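PDB 4P8B: TRAP-type transporter, periplasmic component from Cupriavidus necator, which binds (S)-2-acetolactate and, as a TRAP-type solute-binding protein, probably delivers it in the periplasm to a membrane transporter. Local coordinates for residues F83-R87 / Q88-D92; G129-G132 / K133-A137; K325-G328 / T329-T333. All blocks are in the same frame, centred on the assembly; numbering follows the deposited sequence.

Interaction 1 (F83-R87 / Q88-D92)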
ATOM      1  N   PHE A  83       8.990   7.157  -6.947  1.00 12.40           N
ATOM      2  CA  PHE A  83      10.106   6.241  -7.143  1.00 12.98           C
ATOM      3  C   PHE A  83      11.212   6.917  -7.942  1.00 15.43           C
ATOM      4  O   PHE A  83      12.399   6.783  -7.620  1.00 15.43           O
ATOM      5  CB  PHE A  83       9.669   4.959  -7.853  1.00 14.55           C
ATOM      6  CG  PHE A  83      10.745   3.921  -7.918  1.00 14.59           C
ATOM      7  CD1 PHE A  83      11.000   3.133  -6.813  1.00 14.89           C
ATOM      8  CD2 PHE A  83      11.519   3.750  -9.057  1.00 16.19           C
ATOM      9  CE1 PHE A  83      11.964   2.179  -6.831  1.00 16.72           C
ATOM     10  CE2 PHE A  83      12.511   2.781  -9.086  1.00 17.25           C
ATOM     11  CZ  PHE A  83      12.743   2.004  -7.961  1.00 19.43           C
ATOM     12  N   SER A  84      10.842   7.612  -9.012  1.00 15.39           N
ATOM     13  CA  SER A  84      11.854   8.273  -9.832  1.00 16.71           C
ATOM     14  C   SER A  84      12.621   9.324  -9.025  1.00 17.82           C
ATOM     15  O   SER A  84      13.830   9.481  -9.172  1.00 17.94           O
ATOM     16  CB  SER A  84      11.211   8.911 -11.060  1.00 20.34           C
ATOM     17  OG  SER A  84      10.410   7.969 -11.748  1.00 24.15           O
ATOM     18  N   ALA A  85      11.919  10.040  -8.155  1.00 15.85           N
ATOM     19  CA  ALA A  85      12.568  11.050  -7.323  1.00 15.98           C
ATOM     20  C   ALA A  85      13.542  10.410  -6.327  1.00 16.11           C
ATOM     21  O   ALA A  85      14.601  10.976  -6.033  1.00 17.50           O
ATOM     22  CB  ALA A  85      11.507  11.889  -6.593  1.00 15.26           C
ATOM     23  N   ILE A  86      13.189   9.230  -5.811  1.00 15.94           N
ATOM     24  CA  ILE A  86      14.124   8.479  -4.970  1.00 17.43           C
ATOM     25  C   ILE A  86      15.350   8.023  -5.780  1.00 20.26           C
ATOM     26  O   ILE A  86      16.474   8.224  -5.346  1.00 20.87           O
ATOM     27  CB  ILE A  86      13.481   7.229  -4.313  1.00 15.72           C
ATOM     28  CG1 ILE A  86      12.308   7.606  -3.427  1.00 14.89           C
ATOM     29  CG2 ILE A  86      14.526   6.500  -3.470  1.00 18.27           C
ATOM     30  CD1 ILE A  86      11.385   6.445  -3.116  1.00 15.77           C
ATOM     31  N   ARG A  87      15.114   7.422  -6.946  1.00 18.25           N
ATOM     32  CA  ARG A  87      16.195   6.926  -7.808  1.00 22.01           C
ATOM     33  C   ARG A  87      17.135   8.062  -8.209  1.00 23.57           C
ATOM     34  O   ARG A  87      18.358   7.874  -8.264  1.00 24.41           O
ATOM     35  CB  ARG A  87      15.586   6.253  -9.045  1.00 23.19           C
ATOM     36  CG  ARG A  87      16.568   5.523  -9.941  1.00 26.75           C
ATOM     37  CD  ARG A  87      15.871   4.997 -11.187  1.00 31.75           C
ATOM     38  NE  ARG A  87      16.651   3.960 -11.852  1.00 37.31           N
ATOM     39  CZ  ARG A  87      17.671   4.188 -12.672  1.00 39.39           C
ATOM     40  NH1 ARG A  87      18.309   3.164 -13.219  1.00 43.00           N
ATOM     41  NH2 ARG A  87      18.060   5.430 -12.942  1.00 47.00           N
ATOM     42  N   GLN A  88      16.573   9.241  -8.480  1.00 20.28           N
ATOM     43  CA  GLN A  88      17.340  10.416  -8.882  1.00 26.53           C
ATOM     44  C   GLN A  88      18.059  11.063  -7.706  1.00 28.90           C
ATOM     45  O   GLN A  88      19.093  11.717  -7.900  1.00 32.33           O
ATOM     46  CB  GLN A  88      16.431  11.472  -9.521  1.00 29.32           C
ATOM     47  CG  GLN A  88      15.866  11.095 -10.872  1.00 30.69           C
ATOM     48  CD  GLN A  88      14.696  11.971 -11.269  1.00 38.43           C
ATOM     49  OE1 GLN A  88      14.485  13.043 -10.701  1.00 44.33           O
ATOM     50  NE2 GLN A  88      13.916  11.512 -12.237  1.00 38.48           N
ATOM     51  N   GLY A  89      17.529  10.902  -6.496  1.00 24.76           N
ATOM     52  CA  GLY A  89      18.129  11.525  -5.329  1.00 21.89           C
ATOM     53  C   GLY A  89      17.487  12.826  -4.869  1.00 22.99           C
ATOM     54  O   GLY A  89      17.986  13.493  -3.959  1.00 21.46           O
ATOM     55  N   VAL A  90      16.378  13.210  -5.489  1.00 20.23           N
ATOM     56  CA  VAL A  90      15.570  14.295  -4.958  1.00 20.82           C
ATOM     57  C   VAL A  90      15.066  13.898  -3.565  1.00 19.41           C
ATOM     58  O   VAL A  90      14.987  14.708  -2.649  1.00 19.89           O
ATOM     59  CB  VAL A  90      14.392  14.595  -5.894  1.00 21.39           C
ATOM     60  CG1 VAL A  90      13.339  15.474  -5.205  1.00 24.67           C
ATOM     61  CG2 VAL A  90      14.897  15.238  -7.174  1.00 23.79           C
ATOM     62  N   ILE A  91      14.736  12.619  -3.413  1.00 16.78           N
ATOM     63  CA  ILE A  91      14.357  12.049  -2.120  1.00 15.80           C
ATOM     64  C   ILE A  91      15.479  11.123  -1.650  1.00 16.85           C
ATOM     65  O   ILE A  91      15.952  10.283  -2.421  1.00 16.39           O
ATOM     66  CB  ILE A  91      13.048  11.235  -2.251  1.00 14.71           C
ATOM     67  CG1 ILE A  91      11.897  12.159  -2.642  1.00 15.75           C
ATOM     68  CG2 ILE A  91      12.716  10.516  -0.950  1.00 14.84           C
ATOM     69  CD1 ILE A  91      10.662  11.421  -3.092  1.00 14.95           C
ATOM     70  N   ASP A  92      15.868  11.238  -0.388  1.00 16.31           N
ATOM     71  CA  ASP A  92      16.996  10.452   0.126  1.00 16.83           C
ATOM     72  C   ASP A  92      16.560   9.060   0.548  1.00 16.01           C
ATOM     73  O   ASP A  92      17.301   8.085   0.372  1.00 16.58           O
ATOM     74  CB  ASP A  92      17.620  11.147   1.333  1.00 17.65           C
ATOM     75  CG  ASP A  92      18.235  12.516   0.997  1.00 18.95           C
ATOM     76  OD1 ASP A  92      18.790  12.700  -0.106  1.00 23.70           O
ATOM     77  OD2 ASP A  92      18.146  13.384   1.871  1.00 21.43           O
TER

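Interaction 2 (G129-G132 / K133-A137)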
ATOM      1  N   GLY A 129       9.155 -14.466   1.920  1.00 15.40           N
ATOM      2  CA  GLY A 129       9.621 -15.606   1.150  1.00 15.14           C
ATOM      3  C   GLY A 129      10.369 -15.248  -0.127  1.00 15.80           C
ATOM      4  O   GLY A 129      10.883 -14.135  -0.269  1.00 14.59           O
ATOM      5  N   GLU A 130      10.448 -16.187  -1.063  1.00 16.51           N
ATOM      6  CA  GLU A 130      11.235 -15.972  -2.264  1.00 16.97           C
ATOM      7  C   GLU A 130      10.689 -14.832  -3.121  1.00 16.88           C
ATOM      8  O   GLU A 130      11.442 -14.176  -3.842  1.00 15.42           O
ATOM      9  CB  GLU A 130      11.363 -17.268  -3.084  1.00 20.66           C
ATOM     10  CG  GLU A 130      10.161 -17.656  -3.913  1.00 29.21           C
ATOM     11  CD  GLU A 130      10.343 -19.013  -4.598  1.00 26.39           C
ATOM     12  OE1 GLU A 130      11.424 -19.249  -5.182  1.00 29.56           O
ATOM     13  OE2 GLU A 130       9.402 -19.835  -4.542  1.00 33.08           O
ATOM     14  N   VAL A 131       9.392 -14.575  -3.051  1.00 13.39           N
ATOM     15  CA  VAL A 131       8.828 -13.524  -3.871  1.00 13.16           C
ATOM     16  C   VAL A 131       9.359 -12.174  -3.398  1.00 14.04           C
ATOM     17  O   VAL A 131       9.797 -11.355  -4.210  1.00 13.31           O
ATOM     18  CB  VAL A 131       7.298 -13.548  -3.872  1.00 14.77           C
ATOM     19  CG1 VAL A 131       6.737 -12.272  -4.462  1.00 15.10           C
ATOM     20  CG2 VAL A 131       6.812 -14.748  -4.656  1.00 17.53           C
ATOM     21  N   GLY A 132       9.343 -11.946  -2.086  1.00 13.47           N
ATOM     22  CA  GLY A 132       9.849 -10.694  -1.545  1.00 12.17           C
ATOM     23  C   GLY A 132      11.316 -10.518  -1.852  1.00 14.12           C
ATOM     24  O   GLY A 132      11.784  -9.415  -2.167  1.00 14.20           O
ATOM     25  N   LYS A 133      12.062 -11.610  -1.774  1.00 13.87           N
ATOM     26  CA  LYS A 133      13.483 -11.542  -2.064  1.00 14.49           C
ATOM     27  C   LYS A 133      13.728 -11.170  -3.524  1.00 14.56           C
ATOM     28  O   LYS A 133      14.599 -10.351  -3.831  1.00 15.30           O
ATOM     29  CB  LYS A 133      14.152 -12.854  -1.687  1.00 17.37           C
ATOM     30  CG  LYS A 133      14.172 -13.079  -0.169  1.00 26.34           C
ATOM     31  CD  LYS A 133      14.648 -14.479   0.199  1.00 35.01           C
ATOM     32  CE  LYS A 133      14.621 -14.692   1.713  1.00 40.17           C
ATOM     33  NZ  LYS A 133      14.209 -16.072   2.119  1.00 34.81           N
ATOM     34  N   SER A 134      12.938 -11.744  -4.425  1.00 15.79           N
ATOM     35  CA  SER A 134      13.071 -11.436  -5.843  1.00 15.61           C
ATOM     36  C   SER A 134      12.769  -9.960  -6.098  1.00 15.38           C
ATOM     37  O   SER A 134      13.460  -9.294  -6.861  1.00 16.31           O
ATOM     38  CB  SER A 134      12.140 -12.336  -6.664  1.00 16.59           C
ATOM     39  OG  SER A 134      12.209 -12.009  -8.048  1.00 20.76           O
ATOM     40  N   ILE A 135      11.717  -9.451  -5.472  1.00 14.04           N
ATOM     41  CA  ILE A 135      11.351  -8.044  -5.637  1.00 15.25           C
ATOM     42  C   ILE A 135      12.451  -7.120  -5.100  1.00 12.47           C
ATOM     43  O   ILE A 135      12.831  -6.153  -5.759  1.00 14.08           O
ATOM     44  CB  ILE A 135       9.990  -7.742  -4.982  1.00 13.78           C
ATOM     45  CG1 ILE A 135       8.878  -8.305  -5.869  1.00 16.73           C
ATOM     46  CG2 ILE A 135       9.807  -6.252  -4.795  1.00 14.74           C
ATOM     47  CD1 ILE A 135       7.530  -8.374  -5.228  1.00 19.58           C
ATOM     48  N   PHE A 136      12.997  -7.451  -3.936  1.00 13.63           N
ATOM     49  CA  PHE A 136      14.106  -6.663  -3.391  1.00 13.54           C
ATOM     50  C   PHE A 136      15.310  -6.634  -4.331  1.00 14.60           C
ATOM     51  O   PHE A 136      15.912  -5.584  -4.533  1.00 15.61           O
ATOM     52  CB  PHE A 136      14.527  -7.153  -2.006  1.00 13.32           C
ATOM     53  CG  PHE A 136      13.778  -6.497  -0.865  1.00 14.58           C
ATOM     54  CD1 PHE A 136      12.499  -6.006  -1.028  1.00 12.97           C
ATOM     55  CD2 PHE A 136      14.382  -6.394   0.384  1.00 14.81           C
ATOM     56  CE1 PHE A 136      11.829  -5.383   0.042  1.00 14.90           C
ATOM     57  CE2 PHE A 136      13.713  -5.782   1.445  1.00 14.76           C
ATOM     58  CZ  PHE A 136      12.448  -5.301   1.269  1.00 15.21           C
ATOM     59  N   ALA A 137      15.644  -7.776  -4.934  1.00 15.36           N
ATOM     60  CA  ALA A 137      16.762  -7.812  -5.881  1.00 16.53           C
ATOM     61  C   ALA A 137      16.491  -6.903  -7.075  1.00 15.99           C
ATOM     62  O   ALA A 137      17.404  -6.203  -7.546  1.00 19.29           O
ATOM     63  CB  ALA A 137      17.028  -9.236  -6.350  1.00 17.43           C
TER

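Interaction 3 (K325-G328 / T329-T333)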
ATOM      1  N   LYS A 325       1.111 -12.140 -16.893  1.00 15.68           N
ATOM      2  CA  LYS A 325       2.096 -12.164 -17.965  1.00 18.05           C
ATOM      3  C   LYS A 325       2.978 -10.912 -17.980  1.00 18.29           C
ATOM      4  O   LYS A 325       4.173 -10.987 -18.266  1.00 22.54           O
ATOM      5  CB  LYS A 325       1.402 -12.304 -19.314  1.00 18.92           C
ATOM      6  CG  LYS A 325       0.699 -13.636 -19.480  1.00 30.07           C
ATOM      7  CD  LYS A 325       0.104 -13.779 -20.863  1.00 33.68           C
ATOM      8  CE  LYS A 325      -0.379 -15.207 -21.109  1.00 40.04           C
ATOM      9  NZ  LYS A 325      -1.585 -15.547 -20.293  1.00 41.52           N
ATOM     10  N   GLN A 326       2.385  -9.761 -17.679  1.00 20.71           N
ATOM     11  CA  GLN A 326       3.129  -8.505 -17.679  1.00 21.87           C
ATOM     12  C   GLN A 326       4.162  -8.427 -16.563  1.00 24.46           C
ATOM     13  O   GLN A 326       5.273  -7.932 -16.759  1.00 25.76           O
ATOM     14  CB  GLN A 326       2.173  -7.331 -17.551  1.00 29.28           C
ATOM     15  CG  GLN A 326       1.302  -7.122 -18.766  1.00 35.99           C
ATOM     16  CD  GLN A 326       0.663  -5.752 -18.765  1.00 38.54           C
ATOM     17  OE1 GLN A 326       1.179  -4.819 -18.142  1.00 46.46           O
ATOM     18  NE2 GLN A 326      -0.466  -5.621 -19.454  1.00 41.36           N
ATOM     19  N   ILE A 327       3.775  -8.900 -15.383  1.00 18.58           N
ATOM     20  CA  ILE A 327       4.629  -8.864 -14.207  1.00 19.34           C
ATOM     21  C   ILE A 327       5.817  -9.781 -14.359  1.00 21.20           C
ATOM     22  O   ILE A 327       6.938  -9.460 -13.959  1.00 22.68           O
ATOM     23  CB  ILE A 327       3.828  -9.308 -12.971  1.00 18.14           C
ATOM     24  CG1 ILE A 327       2.863  -8.213 -12.552  1.00 17.27           C
ATOM     25  CG2 ILE A 327       4.745  -9.661 -11.821  1.00 17.00           C
ATOM     26  CD1 ILE A 327       1.706  -8.748 -11.773  1.00 13.47           C
ATOM     27  N   GLY A 328       5.554 -10.932 -14.954  1.00 18.76           N
ATOM     28  CA  GLY A 328       6.509 -12.008 -15.012  1.00 17.39           C
ATOM     29  C   GLY A 328       5.827 -13.244 -14.482  1.00 14.91           C
ATOM     30  O   GLY A 328       5.710 -13.420 -13.268  1.00 14.12           O
ATOM     31  N   THR A 329       5.365 -14.089 -15.399  1.00 15.72           N
ATOM     32  CA  THR A 329       4.485 -15.199 -15.037  1.00 15.30           C
ATOM     33  C   THR A 329       5.126 -16.122 -14.010  1.00 14.83           C
ATOM     34  O   THR A 329       4.458 -16.676 -13.143  1.00 15.77           O
ATOM     35  CB  THR A 329       4.045 -15.964 -16.295  1.00 17.73           C
ATOM     36  OG1 THR A 329       3.037 -16.914 -15.946  1.00 18.68           O
ATOM     37  CG2 THR A 329       5.224 -16.647 -16.969  1.00 17.87           C
ATOM     38  N   ASP A 330       6.446 -16.293 -14.117  1.00 15.37           N
ATOM     39  CA  ASP A 330       7.158 -17.153 -13.181  1.00 17.11           C
ATOM     40  C   ASP A 330       7.165 -16.608 -11.760  1.00 13.89           C
ATOM     41  O   ASP A 330       7.119 -17.362 -10.793  1.00 14.07           O
ATOM     42  CB  ASP A 330       8.616 -17.342 -13.618  1.00 17.23           C
ATOM     43  CG  ASP A 330       8.757 -18.012 -14.963  1.00 25.86           C
ATOM     44  OD1 ASP A 330       7.806 -18.696 -15.398  1.00 24.19           O
ATOM     45  OD2 ASP A 330       9.853 -17.874 -15.577  1.00 26.26           O
ATOM     46  N   LEU A 331       7.212 -15.288 -11.622  1.00 14.76           N
ATOM     47  CA  LEU A 331       7.192 -14.690 -10.294  1.00 13.54           C
ATOM     48  C   LEU A 331       5.802 -14.826  -9.698  1.00 11.75           C
ATOM     49  O   LEU A 331       5.661 -15.140  -8.526  1.00 11.26           O
ATOM     50  CB  LEU A 331       7.606 -13.217 -10.351  1.00 14.32           C
ATOM     51  CG  LEU A 331       7.644 -12.452  -9.025  1.00 14.01           C
ATOM     52  CD1 LEU A 331       8.682 -13.062  -8.101  1.00 19.26           C
ATOM     53  CD2 LEU A 331       7.921 -10.971  -9.267  1.00 16.45           C
ATOM     54  N   VAL A 332       4.786 -14.629 -10.519  1.00 12.78           N
ATOM     55  CA  VAL A 332       3.413 -14.757 -10.037  1.00 11.35           C
ATOM     56  C   VAL A 332       3.122 -16.199  -9.664  1.00 12.55           C
ATOM     57  O   VAL A 332       2.469 -16.481  -8.653  1.00 12.67           O
ATOM     58  CB  VAL A 332       2.426 -14.224 -11.081  1.00 12.88           C
ATOM     59  CG1 VAL A 332       0.985 -14.467 -10.608  1.00 11.75           C
ATOM     60  CG2 VAL A 332       2.658 -12.728 -11.310  1.00 14.10           C
ATOM     61  N   THR A 333       3.659 -17.125 -10.445  1.00 12.46           N
ATOM     62  CA  THR A 333       3.456 -18.517 -10.152  1.00 12.96           C
ATOM     63  C   THR A 333       4.123 -18.898  -8.823  1.00 13.23           C
ATOM     64  O   THR A 333       3.555 -19.637  -8.017  1.00 14.76           O
ATOM     65  CB  THR A 333       3.991 -19.352 -11.287  1.00 16.00           C
ATOM     66  OG1 THR A 333       3.220 -19.099 -12.470  1.00 18.89           O
ATOM     67  CG2 THR A 333       3.917 -20.815 -10.947  1.00 17.04           C
TER
HETATM   68  O   HOH W   1       5.558 -13.241 -18.112  1.00 19.08           O

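Interaction 1 (F83-R87 / Q88-D92)
Ile91 folds back onto Ala85 and Ile86, so that the residues just beyond helix 82-88 close over its last turn. Followed outward, its CB meets CG1 of Ile86 at 3.9 Å. There the side chain forks: CG2 continues along Ile86, 3.8 Å from the same CG1, while CG1 of Ile91 turns to the methyl of Ala85. With that CG1 beside the backbone N (chi1 -64°), CD1 ends 3.6 Å from CB of Ala85. Val90 adds its CB to the other contacts of this methyl.

Ile91 N donates to Ala85 O almost straight (172°), yet from well above the carbonyl plane. Gly89 N is weakly shared between Ala85 O and Ile86 O, and Asn249 ND2 also binds Ile86 O. One residue earlier, Ser84 O takes the ordinary helical bond from Gln88 N.

This is a helix C-terminus ended by a glycine at positive phi (Gly89, 99°), with an apolar residue beyond it folded back; Ile91 also touches Ser36 of strand 33-36, and Ile86 Val144 of strand 144-154. Two carbonyls are thus served under an apolar lid, Ala85 O by the straight bond; the cost is Ile91 O, buried without a partner in the model.

Interaction 2 (G129-G132 / K133-A137)
This is a local contact within the first turns of helix 130-141, which leads to strand 144-154 and packs against helix 329-340 and the loop holding Leu108, Leu110 and Phe111. It is an i to i+4 ladder that begins at Gly129, the N-cap. Lys133 N donates to Gly129 O at 3.2 Å, in the carbonyl plane; Ser134 N to Glu130 O, Ile135 N to Val131 O and Phe136 N to Gly132 O follow, each with its donor somewhat tilted from that plane.

On the inward side Val131 and Ile135 lie alongside each other and point the same way. Val131 CG1, anti to the backbone N (chi1 167°), leans along the helix to meet Ile135 CD1 loosely at 4.1 Å. Val131 also meets Leu110, and Lys334 and Ala335 of helix 329-340; Ile135 meets Leu108 and Phe111. The other side chains brush the ladder itself. Lys133 lays CG 3.5 Å from Gly129 O before its chain runs outward, and Ser134 sets CB 3.4 Å from Glu130 O. Phe136 brings CD1 to 3.7 Å from Gly132 O, the carbonyl oxygen standing oblique to the ring, while the ring stacks on Trp149 of strand 144-154.

Cohesion within the turn therefore comes from four backbone bonds and one loose apolar touch, and the apolar side chains chiefly serve the neighbours of the helix.

Interaction 3 (K325-G328 / T329-T333)
The peptide plane joining Gly328 to Thr329 is used at both of its polar ends. Its oxygen, Gly328 O, accepts from Val332 N at 3.1 Å, nearly along the C=O axis, with a weaker bond from Leu331 N; CB of Leu331 and CG2 of Val332 crowd near the same oxygen. Its nitrogen, Thr329 N, donates to a water 2.8 Å away, and that water donates in turn to Lys325 O at 2.6 Å. The next carbonyl, that of Thr329, is gripped from both faces by Thr333, four residues on: Thr333 N reaches Thr329 O from one side and Thr333 OG1 from the other, the hydroxyl bond measuring 2.8 Å with its donor 36° out of the plane. A side-chain torsion of -65° at Thr333 turns OG1 back along the helix to make this second bond.

Between the two helices the chain bends sharply at Gly328, whose positive phi of 127° ends helix 317-327 and whose carbonyl opens helix 329-340 from the N-cap. The bend parts Lys325 O from Thr329 N by 4.4 Å, and the water spans the break where a continuous helix would have a direct bond. Apolar side chains meet across the inner side of the bend: Ile327 and Val332 cross at about a right angle, their CG2 methyls 3.7 Å apart, and Leu331 CD2 comes up more loosely to Ile327 CG2 at 4.3 Å.

The corner packs in several directions. Val332 reaches back to Tyr320 and Lys324 of helix 317-327, Ile327 rests on the loop residues Asn109 and Leu113, and Leu331 lies on Leu110 and also meets Ser134 of helix 130-141, so both helices of the kink are laid against the same loop.

From the N terminus, interaction 1 comes first, closing the turn by which helix 82-88 passes into strand 93-97, beside the five-stranded sheet, with the side chain of Ile86 about 12 Å from the bound acetolactate. Interaction 2 starts helix 130-141, which leads to strand 144-154 of that sheet, and interaction 3 joins helices 317-327 and 329-340 near the C terminus. All three are in series; none nests or crosses. Interactions 1 and 2 lie 22 Å apart, centre to centre, without touching. Interactions 2 and 3 do meet, Ser134 OG resting 3.7 Å from Leu331 CD1, so the C-terminal helix is packed against helix 130-141.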